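PDB 5T8V: sister chromatid cohesion protein from Chaetomium thermophilum, which probably loads cohesin onto chromatin, the chain here being the HEAT-repeat C-terminal part of the cohesin loader Scc2. Local coordinates for residues A836-G839 / R840-L843; C1446-L1449 / V1450-M1453; S205-S208 / E209-A212; V1036-V1039 / C1040-S1043. One frame throughout, in Å; residues are numbered along the deposited sequence.

Overall arrangement
All four contacts are local, each made within a few turns or at one end of a single helix, and they sample distant parts of an elongated, predominantly helical HEAT-repeat chain. Along the sequence interaction 3 comes first, then 1, 4 and 2. Interactions 1 and 4 are the nearest pair, with centres about 36 Å apart and closest atoms about 23 Å apart, on the same side of the chain's centre. Interaction 3 lies on the opposite side, about 115 Å centre to centre from interaction 4. Interaction 2, near the C-terminus, stands about 67 Å from interaction 4 between centres. None touches another; each reports on helix capping or packing in its own neighbourhood.

Interaction 1 of 4, residues A836-G839 / R840-L843; sequences APSG and RDVL
The carbonyl oxygen S838 O accepts the amide of V842 at 2.9 Å (V842 N to S838 O), with an N-H...O angle of 156° and the donor nearly in line with the C=O. One residue on, L843 N reaches G839 O, also at 2.9 Å, which establishes the first turn of helix 839-852. S838 occupies the N-cap: its hydroxyl, swung opposite the backbone N (chi1 170°), faces the start of the helix and takes a weak bond from R840 N, 3.3 Å from S838 OG. A full capping box is not made, because the nearer carboxylate oxygen, D841 OD2, stays 4.0 Å from S838 N; it lies instead beside the serine methylene, with OD2 to S838 CB at 3.4 Å. Across the same turn P837 meets V842, the ring atom P837 CG resting 3.8 Å from V842 CG2, the methyl that leans back over the loop. A residue before the N-cap packed against the fourth residue of the helix is the hydrophobic staple. I778 and V781 of helix 773-786 extend this apolar patch around P837. R840 turns outward to a salt bridge with D877. Chemically, then, the helix start combines a weak serine cap with an apolar staple, and the negative D841 in the first turn would probably interact favourably with the positive end of the helix dipole.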
loop_
_atom_site.group_PDB
_atom_site.type_symbol
_atom_site.label_atom_id
_atom_site.label_comp_id
_atom_site.label_asym_id
_atom_site.label_seq_id
_atom_site.Cartn_x
_atom_site.Cartn_y
_atom_site.Cartn_z
ATOM N N ALA A 836 -27.211 25.677 18.501
ATOM C CA ALA A 836 -26.074 26.590 18.487
ATOM C C ALA A 836 -25.168 26.320 19.686
ATOM O O ALA A 836 -25.555 25.563 20.586
ATOM C CB ALA A 836 -26.581 28.033 18.495
ATOM N N PRO A 837 -23.964 26.888 19.738
ATOM C CA PRO A 837 -23.055 26.575 20.846
ATOM C C PRO A 837 -23.430 27.305 22.128
ATOM O O PRO A 837 -24.116 28.328 22.124
ATOM C CB PRO A 837 -21.691 27.045 20.328
ATOM C CG PRO A 837 -22.011 28.138 19.390
ATOM C CD PRO A 837 -23.330 27.795 18.760
ATOM N N SER A 838 -22.954 26.750 23.240
ATOM C CA SER A 838 -23.181 27.351 24.545
ATOM C C SER A 838 -22.363 28.629 24.700
ATOM O O SER A 838 -21.246 28.744 24.190
ATOM C CB SER A 838 -22.814 26.363 25.652
ATOM O OG SER A 838 -22.812 26.993 26.921
ATOM N N GLY A 839 -22.935 29.599 25.418
ATOM C CA GLY A 839 -22.208 30.830 25.684
ATOM C C GLY A 839 -20.879 30.576 26.368
ATOM O O GLY A 839 -19.869 31.202 26.042
ATOM N N ARG A 840 -20.868 29.657 27.334
ATOM C CA ARG A 840 -19.626 29.214 27.958
ATOM C C ARG A 840 -18.605 28.784 26.908
ATOM O O ARG A 840 -17.466 29.274 26.881
ATOM C CB ARG A 840 -19.958 28.067 28.915
ATOM C CG ARG A 840 -18.802 27.422 29.648
ATOM C CD ARG A 840 -19.288 26.112 30.251
ATOM N NE ARG A 840 -18.607 25.755 31.491
ATOM C CZ ARG A 840 -18.990 24.770 32.296
ATOM N NH1 ARG A 840 -18.310 24.516 33.406
ATOM N NH2 ARG A 840 -20.056 24.037 31.995
ATOM N N ASP A 841 -19.011 27.875 26.017
ATOM C CA ASP A 841 -18.096 27.346 25.012
ATOM C C ASP A 841 -17.608 28.433 24.062
ATOM O O ASP A 841 -16.465 28.380 23.596
ATOM C CB ASP A 841 -18.781 26.224 24.233
ATOM C CG ASP A 841 -19.174 25.059 25.118
ATOM O OD1 ASP A 841 -18.501 24.846 26.150
ATOM O OD2 ASP A 841 -20.150 24.353 24.782
ATOM N N VAL A 842 -18.454 29.418 23.754
ATOM C CA VAL A 842 -18.019 30.536 22.922
ATOM C C VAL A 842 -16.989 31.378 23.665
ATOM O O VAL A 842 -15.986 31.819 23.089
ATOM C CB VAL A 842 -19.231 31.381 22.490
ATOM C CG1 VAL A 842 -18.784 32.597 21.685
ATOM C CG2 VAL A 842 -20.207 30.540 21.676
ATOM N N LEU A 843 -17.220 31.620 24.954
ATOM C CA LEU A 843 -16.281 32.413 25.731
ATOM C C LEU A 843 -14.946 31.707 25.906
ATOM O O LEU A 843 -13.933 32.378 26.128
ATOM C CB LEU A 843 -16.888 32.750 27.092
ATOM C CG LEU A 843 -18.135 33.631 26.998
ATOM C CD1 LEU A 843 -18.862 33.656 28.324
ATOM C CD2 LEU A 843 -17.773 35.043 26.565
#

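Interaction 2 of 4, residues C1446-L1449 / V1450-M1453; sequences CKDL and VELM
L1449, V1450 and E1451 carry most of this contact in the last turns of helix 1439-1452: E1451 meets K1447 and D1448, V1450 leans on C1446 O, and L1449 offers its carbonyl while its side chain packs on neighbouring helices. V1450 is held by its amide, which gives C1446 O a 2.9 Å bond from V1450 N, the donor tilted modestly from the carbonyl plane. Of its two methyls, V1450 CG2 stands opposite the carbonyl carbon and therefore folds back over the preceding turn, 3.2 Å from C1446 O. E1451 N continues the ladder to K1447 O at 2.9 Å, here almost straight along the carbonyl. The glutamate chain then runs back over that turn (chi1 -65°) and crosses the extended lysine at a slant. What meets is the lysine methylene, K1447 CE, 3.4 Å from E1451 OE2; the ammonium K1447 NZ is 4.2 Å from the same oxygen, which would probably leave a mild attraction, though it is longer than a salt bridge. E1451 OE1 also comes within 4.1 Å of D1448 OD1, their carboxylate planes 35° apart, and the nearby lysine would probably ease that like-charge pairing. L1449 O receives M1453 N in a weak bond of 3.4 Å where the helix gives out, M1453 being the first residue to leave helical backbone angles. This end of the helix is seated on two others: L1449 packs on A1313 of helix 1291-1319 and S1371 of helix 1364-1387, V1450 reaches I1316 and E1317 of the former, and L1452 covers W1378 of the latter.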
loop_
_atom_site.group_PDB
_atom_site.type_symbol
_atom_site.label_atom_id
_atom_site.label_comp_id
_atom_site.label_asym_id
_atom_site.label_seq_id
_atom_site.Cartn_x
_atom_site.Cartn_y
_atom_site.Cartn_z
ATOM N N CYS A 1446 30.300 -22.998 38.818
ATOM C CA CYS A 1446 31.755 -23.041 38.915
ATOM C C CYS A 1446 32.342 -24.014 37.902
ATOM O O CYS A 1446 33.379 -23.735 37.291
ATOM C CB CYS A 1446 32.175 -23.427 40.333
ATOM S SG CYS A 1446 31.610 -22.287 41.609
ATOM N N LYS A 1447 31.690 -25.161 37.707
ATOM C CA LYS A 1447 32.169 -26.132 36.729
ATOM C C LYS A 1447 32.150 -25.545 35.322
ATOM O O LYS A 1447 33.164 -25.563 34.612
ATOM C CB LYS A 1447 31.310 -27.395 36.795
ATOM C CG LYS A 1447 31.783 -28.529 35.900
ATOM C CD LYS A 1447 30.638 -29.469 35.570
ATOM C CE LYS A 1447 31.107 -30.657 34.754
ATOM N NZ LYS A 1447 29.966 -31.490 34.286
ATOM N N ASP A 1448 30.994 -25.023 34.902
ATOM C CA ASP A 1448 30.882 -24.416 33.580
ATOM C C ASP A 1448 31.888 -23.290 33.393
ATOM O O ASP A 1448 32.269 -22.982 32.258
ATOM C CB ASP A 1448 29.461 -23.896 33.360
ATOM C CG ASP A 1448 28.435 -25.010 33.278
ATOM O OD1 ASP A 1448 28.795 -26.123 32.837
ATOM O OD2 ASP A 1448 27.268 -24.770 33.652
ATOM N N LEU A 1449 32.321 -22.654 34.485
ATOM C CA LEU A 1449 33.344 -21.622 34.373
ATOM C C LEU A 1449 34.732 -22.232 34.212
ATOM O O LEU A 1449 35.543 -21.736 33.424
ATOM C CB LEU A 1449 33.296 -20.703 35.596
ATOM C CG LEU A 1449 34.204 -19.467 35.630
ATOM C CD1 LEU A 1449 35.550 -19.801 36.252
ATOM C CD2 LEU A 1449 34.394 -18.852 34.243
ATOM N N VAL A 1450 35.021 -23.310 34.947
ATOM C CA VAL A 1450 36.312 -23.978 34.807
ATOM C C VAL A 1450 36.470 -24.547 33.405
ATOM O O VAL A 1450 37.586 -24.608 32.872
ATOM C CB VAL A 1450 36.467 -25.077 35.880
ATOM C CG1 VAL A 1450 37.745 -25.877 35.658
ATOM C CG2 VAL A 1450 36.476 -24.463 37.272
ATOM N N GLU A 1451 35.370 -24.972 32.784
ATOM C CA GLU A 1451 35.430 -25.566 31.454
ATOM C C GLU A 1451 35.312 -24.535 30.341
ATOM O O GLU A 1451 35.903 -24.725 29.270
ATOM C CB GLU A 1451 34.326 -26.613 31.300
ATOM C CG GLU A 1451 34.488 -27.806 32.226
ATOM C CD GLU A 1451 33.277 -28.715 32.222
ATOM O OE1 GLU A 1451 32.160 -28.213 31.981
ATOM O OE2 GLU A 1451 33.445 -29.931 32.458
ATOM N N LEU A 1452 34.561 -23.453 30.562
ATOM C CA LEU A 1452 34.498 -22.380 29.576
ATOM C C LEU A 1452 35.891 -21.869 29.236
ATOM O O LEU A 1452 36.168 -21.503 28.088
ATOM C CB LEU A 1452 33.624 -21.237 30.096
ATOM C CG LEU A 1452 33.667 -19.928 29.300
ATOM C CD1 LEU A 1452 33.212 -20.145 27.866
ATOM C CD2 LEU A 1452 32.822 -18.860 29.975
ATOM N N MET A 1453 36.776 -21.832 30.223
ATOM C CA MET A 1453 38.161 -21.414 30.038
ATOM C C MET A 1453 39.068 -22.552 30.492
ATOM O O MET A 1453 39.675 -22.494 31.565
ATOM C CB MET A 1453 38.443 -20.145 30.805
ATOM C CG MET A 1453 37.466 -19.030 30.526
ATOM S SD MET A 1453 38.338 -17.465 30.399
ATOM C CE MET A 1453 39.232 -17.460 31.945
#

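Interaction 3 of 4, residues S205-S208 / E209-A212; sequences SMMS and ELIA
Three successive i to i+4 bonds run along helix 190-213, with E209 N to S205 O at 3.0 Å, L210 N to M206 O at 2.9 Å and I211 N to M207 O at 3.0 Å, the last running nearly straight along its carbonyl. On one face M206 bends back at its second torsion (chi2 59°), which turns its thioether end toward E209. The methyl M206 CE then lies over the flat face of the glutamate carboxylate, 3.8 Å from E209 CD and almost equally far from both oxygens, while the sulfur M206 SD sits 3.7 Å from E209 OE1. E209 itself is stretched out fully beyond CB, and its OE2 forms a salt bridge with K213. On another face M207 and L210 run alongside each other, M207 CE meeting L210 CD2 at 4.0 Å, and M134 of helix 120-136 packs against both. I211 lays its CG1 3.3 Å from S208 O and turns to helix 247-267. Replacing E209 by an alanine would probably leave K213 without its charged mate and the M206 methyl without the carboxylate surface on which it rests. The chemistry divides the helix surface: M207 and L210 meet through an apolar contact, whereas the carboxylate of E209 accepts a methionine methyl against its face while its charge is answered by lysine, so one side chain joins the apolar and the polar zones.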
loop_
_atom_site.group_PDB
_atom_site.type_symbol
_atom_site.label_atom_id
_atom_site.label_comp_id
_atom_site.label_asym_id
_atom_site.label_seq_id
_atom_site.Cartn_x
_atom_site.Cartn_y
_atom_site.Cartn_z
ATOM N N SER A 205 -3.395 -23.696 -49.080
ATOM C CA SER A 205 -4.596 -24.258 -48.475
ATOM C C SER A 205 -4.865 -25.660 -49.003
ATOM O O SER A 205 -5.317 -26.540 -48.256
ATOM C CB SER A 205 -5.794 -23.346 -48.738
ATOM O OG SER A 205 -6.233 -23.455 -50.078
ATOM N N MET A 206 -4.582 -25.895 -50.287
ATOM C CA MET A 206 -4.780 -27.229 -50.840
ATOM C C MET A 206 -3.852 -28.247 -50.189
ATOM O O MET A 206 -4.217 -29.420 -50.063
ATOM C CB MET A 206 -4.566 -27.219 -52.352
ATOM C CG MET A 206 -4.897 -28.550 -53.020
ATOM S SD MET A 206 -6.611 -29.054 -52.750
ATOM C CE MET A 206 -6.381 -30.749 -52.231
ATOM N N MET A 207 -2.650 -27.829 -49.786
ATOM C CA MET A 207 -1.769 -28.728 -49.044
ATOM C C MET A 207 -2.325 -29.007 -47.655
ATOM O O MET A 207 -2.318 -30.161 -47.192
ATOM C CB MET A 207 -0.366 -28.129 -48.945
ATOM C CG MET A 207 0.296 -27.870 -50.285
ATOM S SD MET A 207 0.582 -29.375 -51.233
ATOM C CE MET A 207 1.866 -30.159 -50.262
ATOM N N SER A 208 -2.803 -27.960 -46.971
ATOM C CA SER A 208 -3.475 -28.163 -45.691
ATOM C C SER A 208 -4.562 -29.218 -45.811
ATOM O O SER A 208 -4.689 -30.093 -44.947
ATOM C CB SER A 208 -4.074 -26.848 -45.188
ATOM O OG SER A 208 -3.060 -25.957 -44.759
ATOM N N GLU A 209 -5.356 -29.155 -46.881
ATOM C CA GLU A 209 -6.358 -30.190 -47.110
ATOM C C GLU A 209 -5.704 -31.540 -47.377
ATOM O O GLU A 209 -6.154 -32.568 -46.858
ATOM C CB GLU A 209 -7.262 -29.791 -48.276
ATOM C CG GLU A 209 -8.334 -30.811 -48.618
ATOM C CD GLU A 209 -9.205 -30.369 -49.776
ATOM O OE1 GLU A 209 -9.204 -29.160 -50.094
ATOM O OE2 GLU A 209 -9.885 -31.233 -50.371
ATOM N N LEU A 210 -4.634 -31.556 -48.176
ATOM C CA LEU A 210 -3.983 -32.807 -48.549
ATOM C C LEU A 210 -3.598 -33.621 -47.324
ATOM O O LEU A 210 -3.977 -34.791 -47.194
ATOM C CB LEU A 210 -2.740 -32.527 -49.397
ATOM C CG LEU A 210 -1.906 -33.764 -49.770
ATOM C CD1 LEU A 210 -2.526 -34.496 -50.950
ATOM C CD2 LEU A 210 -0.469 -33.387 -50.059
ATOM N N ILE A 211 -2.824 -33.023 -46.416
ATOM C CA ILE A 211 -2.255 -33.802 -45.322
ATOM C C ILE A 211 -3.315 -34.446 -44.436
ATOM O O ILE A 211 -2.984 -35.320 -43.630
ATOM C CB ILE A 211 -1.301 -32.932 -44.474
ATOM C CG1 ILE A 211 -2.035 -31.713 -43.909
ATOM C CG2 ILE A 211 -0.100 -32.512 -45.313
ATOM C CD1 ILE A 211 -1.188 -30.873 -42.971
ATOM N N ALA A 212 -4.581 -34.050 -44.571
ATOM C CA ALA A 212 -5.654 -34.647 -43.788
ATOM C C ALA A 212 -6.284 -35.860 -44.452
ATOM O O ALA A 212 -6.946 -36.646 -43.765
ATOM C CB ALA A 212 -6.754 -33.619 -43.521
#

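Interaction 4 of 4, residues V1036-V1039 / C1040-S1043; sequences VGLV and CQSS
Two torsions set this contact: C1040 SG stands opposite its own carbonyl carbon (chi1 -68°), directed back toward V1036, and Q1041 CG is lodged between its backbone N and carbonyl carbon (chi1 82°), which lays the rest of that chain along L1038. The first brings C1040 SG to 3.8 Å from V1036 CG2, the valine methyl opposite the backbone N. The second puts Q1041 CG 3.3 Å from L1038 O and carries the extended glutamine beside the leucine, pointing the same way, with Q1041 NE2 4.2 Å from L1038 CD2. At the far end of that chain OE1 takes a weak hydrogen bond from K985. Backbone bonds underlie both pairs: C1040 N to V1036 O is 2.9 Å, and Q1041 N to G1037 O is 3.0 Å, an oxygen that also accepts from the hydroxyl of S1074. V1039 O is approached twice, by S1042 N at 3.3 Å from above the carbonyl plane and by a weak bond from S1043 N at 3.0 Å. A serine in place of Q1041 lacks the long chain lying beside L1038 and would probably deprive K985 of this weakly bonded amide oxygen. With V1036 and V1039 packed on helix 1009-1016, L1038 on helix 969-986 and Q1041 on helix 1065-1086, the helix has neighbours on several faces, as expected in the stacked helices of a HEAT-repeat solenoid.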
loop_
_atom_site.group_PDB
_atom_site.type_symbol
_atom_site.label_atom_id
_atom_site.label_comp_id
_atom_site.label_asym_id
_atom_site.label_seq_id
_atom_site.Cartn_x
_atom_site.Cartn_y
_atom_site.Cartn_z
ATOM N N VAL A 1036 3.205 33.557 51.196
ATOM C CA VAL A 1036 4.563 34.087 51.076
ATOM C C VAL A 1036 5.181 33.709 49.736
ATOM O O VAL A 1036 5.997 34.462 49.188
ATOM C CB VAL A 1036 5.439 33.605 52.250
ATOM C CG1 VAL A 1036 5.523 32.101 52.269
ATOM C CG2 VAL A 1036 6.831 34.215 52.166
ATOM N N GLY A 1037 4.825 32.544 49.194
ATOM C CA GLY A 1037 5.334 32.168 47.884
ATOM C C GLY A 1037 4.808 33.072 46.784
ATOM O O GLY A 1037 5.571 33.558 45.939
ATOM N N LEU A 1038 3.492 33.310 46.780
ATOM C CA LEU A 1038 2.901 34.224 45.807
ATOM C C LEU A 1038 3.520 35.612 45.911
ATOM O O LEU A 1038 3.740 36.280 44.893
ATOM C CB LEU A 1038 1.388 34.299 46.017
ATOM C CG LEU A 1038 0.596 33.022 45.744
ATOM C CD1 LEU A 1038 -0.694 33.015 46.547
ATOM C CD2 LEU A 1038 0.300 32.897 44.262
ATOM N N VAL A 1039 3.801 36.067 47.131
ATOM C CA VAL A 1039 4.410 37.382 47.308
ATOM C C VAL A 1039 5.829 37.389 46.754
ATOM O O VAL A 1039 6.213 38.283 45.992
ATOM C CB VAL A 1039 4.384 37.788 48.792
ATOM C CG1 VAL A 1039 5.146 39.092 49.013
ATOM C CG2 VAL A 1039 2.948 37.923 49.278
ATOM N N CYS A 1040 6.626 36.386 47.128
ATOM C CA CYS A 1040 8.040 36.386 46.767
ATOM C C CYS A 1040 8.235 36.247 45.263
ATOM O O CYS A 1040 9.148 36.857 44.694
ATOM C CB CYS A 1040 8.768 35.263 47.502
ATOM S SG CYS A 1040 8.891 35.502 49.284
ATOM N N GLN A 1041 7.394 35.450 44.596
ATOM C CA GLN A 1041 7.609 35.211 43.172
ATOM C C GLN A 1041 7.573 36.507 42.373
ATOM O O GLN A 1041 8.209 36.600 41.317
ATOM C CB GLN A 1041 6.574 34.218 42.637
ATOM C CG GLN A 1041 5.225 34.818 42.283
ATOM C CD GLN A 1041 4.278 33.792 41.706
ATOM O OE1 GLN A 1041 3.740 33.974 40.615
ATOM N NE2 GLN A 1041 4.071 32.699 42.434
ATOM N N SER A 1042 6.846 37.517 42.856
ATOM C CA SER A 1042 6.793 38.819 42.205
ATOM C C SER A 1042 7.643 39.872 42.906
ATOM O O SER A 1042 7.816 40.968 42.360
ATOM C CB SER A 1042 5.346 39.312 42.121
ATOM O OG SER A 1042 4.594 38.516 41.220
ATOM N N SER A 1043 8.168 39.575 44.092
ATOM C CA SER A 1043 9.111 40.445 44.793
ATOM C C SER A 1043 10.285 39.586 45.245
ATOM O O SER A 1043 10.453 39.313 46.439
ATOM C CB SER A 1043 8.447 41.150 45.977
ATOM O OG SER A 1043 7.433 42.038 45.536
#